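PDB 1F9V: kinesin-like protein KAR3 from Saccharomyces cerevisiae, which is a kinesin-family motor whose motor domain binds ADP and magnesium and probably couples ATP hydrolysis to movement along microtubules. Local coordinates for residues V42-N47 / S323-T328. The protein carries 2 engineered substitutions. Numbering follows the deposited sequence.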
ATOM      1  N   VAL A  42      -2.334  22.627   3.767  1.00 10.95           N
ATOM      2  CA  VAL A  42      -3.666  22.376   4.289  1.00 10.46           C
ATOM      3  C   VAL A  42      -3.966  23.421   5.348  1.00 10.77           C
ATOM      4  O   VAL A  42      -3.173  23.634   6.263  1.00 10.51           O
ATOM      5  CB  VAL A  42      -3.766  20.962   4.929  1.00 10.28           C
ATOM      6  CG1 VAL A  42      -5.149  20.750   5.529  1.00 11.18           C
ATOM      7  CG2 VAL A  42      -3.471  19.897   3.882  1.00  9.55           C
ATOM      8  N   THR A  43      -5.119  24.066   5.223  1.00 11.50           N
ATOM      9  CA  THR A  43      -5.520  25.092   6.174  1.00 11.91           C
ATOM     10  C   THR A  43      -6.966  24.907   6.620  1.00 12.00           C
ATOM     11  O   THR A  43      -7.839  24.605   5.807  1.00 12.70           O
ATOM     12  CB  THR A  43      -5.397  26.494   5.558  1.00 12.79           C
ATOM     13  OG1 THR A  43      -4.111  26.642   4.952  1.00 15.23           O
ATOM     14  CG2 THR A  43      -5.572  27.554   6.628  1.00 12.90           C
ATOM     15  N   LYS A  44      -7.212  25.080   7.915  1.00 11.92           N
ATOM     16  CA  LYS A  44      -8.558  24.972   8.464  1.00 13.40           C
ATOM     17  C   LYS A  44      -9.067  26.404   8.618  1.00 13.33           C
ATOM     18  O   LYS A  44      -8.344  27.271   9.113  1.00 13.41           O
ATOM     19  CB  LYS A  44      -8.533  24.264   9.822  1.00 12.92           C
ATOM     20  CG  LYS A  44      -8.365  22.748   9.709  1.00 15.91           C
ATOM     21  CD  LYS A  44      -8.273  22.087  11.081  1.00 18.83           C
ATOM     22  CE  LYS A  44      -9.459  22.462  11.964  1.00 21.32           C
ATOM     23  NZ  LYS A  44     -10.392  21.326  12.203  1.00 24.51           N
ATOM     24  N   ILE A  45     -10.304  26.643   8.190  1.00 14.64           N
ATOM     25  CA  ILE A  45     -10.900  27.976   8.242  1.00 17.28           C
ATOM     26  C   ILE A  45     -10.938  28.610   9.635  1.00 19.38           C
ATOM     27  O   ILE A  45     -10.856  29.832   9.760  1.00 19.65           O
ATOM     28  CB  ILE A  45     -12.334  27.963   7.636  1.00 17.36           C
ATOM     29  CG1 ILE A  45     -12.732  29.375   7.208  1.00 18.11           C
ATOM     30  CG2 ILE A  45     -13.331  27.418   8.640  1.00 19.01           C
ATOM     31  CD1 ILE A  45     -14.080  29.448   6.525  1.00 18.47           C
ATOM     32  N   GLN A  46     -11.048  27.791  10.677  1.00 20.32           N
ATOM     33  CA  GLN A  46     -11.098  28.299  12.046  1.00 22.93           C
ATOM     34  C   GLN A  46      -9.837  29.068  12.436  1.00 22.33           C
ATOM     35  O   GLN A  46      -9.854  29.861  13.371  1.00 22.46           O
ATOM     36  CB  GLN A  46     -11.310  27.147  13.029  1.00 26.12           C
ATOM     37  CG  GLN A  46     -10.063  26.312  13.275  1.00 32.38           C
ATOM     38  CD  GLN A  46     -10.301  25.176  14.251  1.00 36.02           C
ATOM     39  OE1 GLN A  46      -9.472  24.907  15.125  1.00 36.92           O
ATOM     40  NE2 GLN A  46     -11.438  24.500  14.108  1.00 38.62           N
ATOM     41  N   ASN A  47      -8.743  28.813  11.728  1.00 21.35           N
ATOM     42  CA  ASN A  47      -7.477  29.483  11.989  1.00 20.95           C
ATOM     43  C   ASN A  47      -6.606  29.423  10.741  1.00 19.65           C
ATOM     44  O   ASN A  47      -5.678  28.615  10.648  1.00 16.21           O
ATOM     45  CB  ASN A  47      -6.748  28.819  13.155  1.00 24.54           C
ATOM     46  CG  ASN A  47      -5.469  29.542  13.519  1.00 28.70           C
ATOM     47  OD1 ASN A  47      -5.335  30.750  13.285  1.00 30.70           O
ATOM     48  ND2 ASN A  47      -4.516  28.809  14.092  1.00 30.95           N
ATOM     49  N   SER A 323     -15.422  18.041   6.026  1.00 13.04           N
ATOM     50  CA  SER A 323     -15.886  17.184   7.111  1.00 14.78           C
ATOM     51  C   SER A 323     -14.827  16.167   7.522  1.00 14.63           C
ATOM     52  O   SER A 323     -14.873  15.626   8.625  1.00 15.84           O
ATOM     53  CB  SER A 323     -17.169  16.451   6.705  1.00 16.43           C
ATOM     54  OG  SER A 323     -16.942  15.579   5.612  1.00 18.95           O
ATOM     55  N   HIS A 324     -13.866  15.924   6.638  1.00 13.38           N
ATOM     56  CA  HIS A 324     -12.807  14.954   6.908  1.00 13.99           C
ATOM     57  C   HIS A 324     -11.449  15.588   7.159  1.00 13.59           C
ATOM     58  O   HIS A 324     -10.449  14.876   7.288  1.00 12.98           O
ATOM     59  CB  HIS A 324     -12.656  13.996   5.724  1.00 13.67           C
ATOM     60  CG  HIS A 324     -13.937  13.366   5.280  1.00 14.04           C
ATOM     61  ND1 HIS A 324     -14.445  13.533   4.010  1.00 15.46           N
ATOM     62  CD2 HIS A 324     -14.790  12.534   5.922  1.00 14.55           C
ATOM     63  CE1 HIS A 324     -15.558  12.830   3.888  1.00 14.65           C
ATOM     64  NE2 HIS A 324     -15.788  12.215   5.033  1.00 14.26           N
ATOM     65  N   ILE A 325     -11.399  16.913   7.232  1.00 11.79           N
ATOM     66  CA  ILE A 325     -10.125  17.603   7.405  1.00 10.96           C
ATOM     67  C   ILE A 325      -9.247  17.166   8.580  1.00 10.11           C
ATOM     68  O   ILE A 325      -8.019  17.153   8.479  1.00 10.55           O
ATOM     69  CB  ILE A 325     -10.341  19.134   7.467  1.00 11.61           C
ATOM     70  CG1 ILE A 325      -9.029  19.847   7.153  1.00 12.21           C
ATOM     71  CG2 ILE A 325     -10.900  19.534   8.815  1.00 12.13           C
ATOM     72  CD1 ILE A 325      -8.530  19.591   5.750  1.00 14.36           C
ATOM     73  N   ASN A 326      -9.858  16.800   9.696  1.00 11.34           N
ATOM     74  CA  ASN A 326      -9.059  16.389  10.838  1.00 12.62           C
ATOM     75  C   ASN A 326      -8.384  15.047  10.587  1.00 11.25           C
ATOM     76  O   ASN A 326      -7.212  14.868  10.924  1.00 12.35           O
ATOM     77  CB  ASN A 326      -9.930  16.335  12.088  1.00 13.96           C
ATOM     78  CG  ASN A 326     -10.306  17.721  12.579  1.00 16.99           C
ATOM     79  OD1 ASN A 326      -9.546  18.678  12.412  1.00 16.98           O
ATOM     80  ND2 ASN A 326     -11.483  17.834  13.181  1.00 21.01           N
ATOM     81  N   GLU A 327      -9.107  14.116   9.981  1.00 11.29           N
ATOM     82  CA  GLU A 327      -8.531  12.808   9.691  1.00 11.42           C
ATOM     83  C   GLU A 327      -7.520  12.949   8.567  1.00 11.01           C
ATOM     84  O   GLU A 327      -6.529  12.220   8.514  1.00 10.74           O
ATOM     85  CB  GLU A 327      -9.618  11.814   9.292  1.00 13.90           C
ATOM     86  CG  GLU A 327     -10.326  11.157  10.467  1.00 17.83           C
ATOM     87  CD  GLU A 327      -9.376  10.458  11.438  1.00 19.14           C
ATOM     88  OE1 GLU A 327      -8.192  10.218  11.099  1.00 18.59           O
ATOM     89  OE2 GLU A 327      -9.827  10.144  12.554  1.00 20.77           O
ATOM     90  N   THR A 328      -7.775  13.888   7.658  1.00 10.86           N
ATOM     91  CA  THR A 328      -6.862  14.125   6.552  1.00  9.68           C
ATOM     92  C   THR A 328      -5.529  14.597   7.120  1.00  9.54           C
ATOM     93  O   THR A 328      -4.466  14.148   6.690  1.00  9.27           O
ATOM     94  CB  THR A 328      -7.413  15.188   5.586  1.00 10.87           C
ATOM     95  OG1 THR A 328      -8.463  14.613   4.804  1.00 11.06           O
ATOM     96  CG2 THR A 328      -6.317  15.688   4.653  1.00 11.46           C
TER
HETATM   97  O   HOH W   1     -12.773  20.727  13.378  1.00 51.53           O
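Lys44 and Asn326 cross at about a right angle, and a hydrogen bond joins them: Lys44 NZ donates to Asn326 OD1 at 2.8 Å. The C=O...N angle of 124° is the usual bent approach to a carbonyl oxygen, with NZ tilted 22° from the carbonyl plane. A water bridges the same two side chains, accepting from Lys44 NZ at 2.7 Å and more loosely from Asn326 ND2 at 3.2 Å, so both ends of the amide are engaged and its flip is probably fixed. With CG anti to the carbonyl carbon (chi1 -77°), Lys44 CG lies 3.9 Å from CG1 of Ile325; bends at chi3 and chi4 then carry NZ to the amide. Replacing Lys44 by an alanine would probably leave Asn326 OD1 without its charged donor and bare one flank of Ile325. Deeper in, Val42 and Ile325 meet tip to tip, CG1 of Val42 lying 3.6 Å from CD1 of Ile325; both are buried. The contact thus packs a small three-stranded antiparallel sheet of the kinesin motor domain, through the end of its middle strand 38-44, against the start of helix 325-338; from the following turns Leu329 touches Val42 and Lys44, and Leu332 also touches Val42.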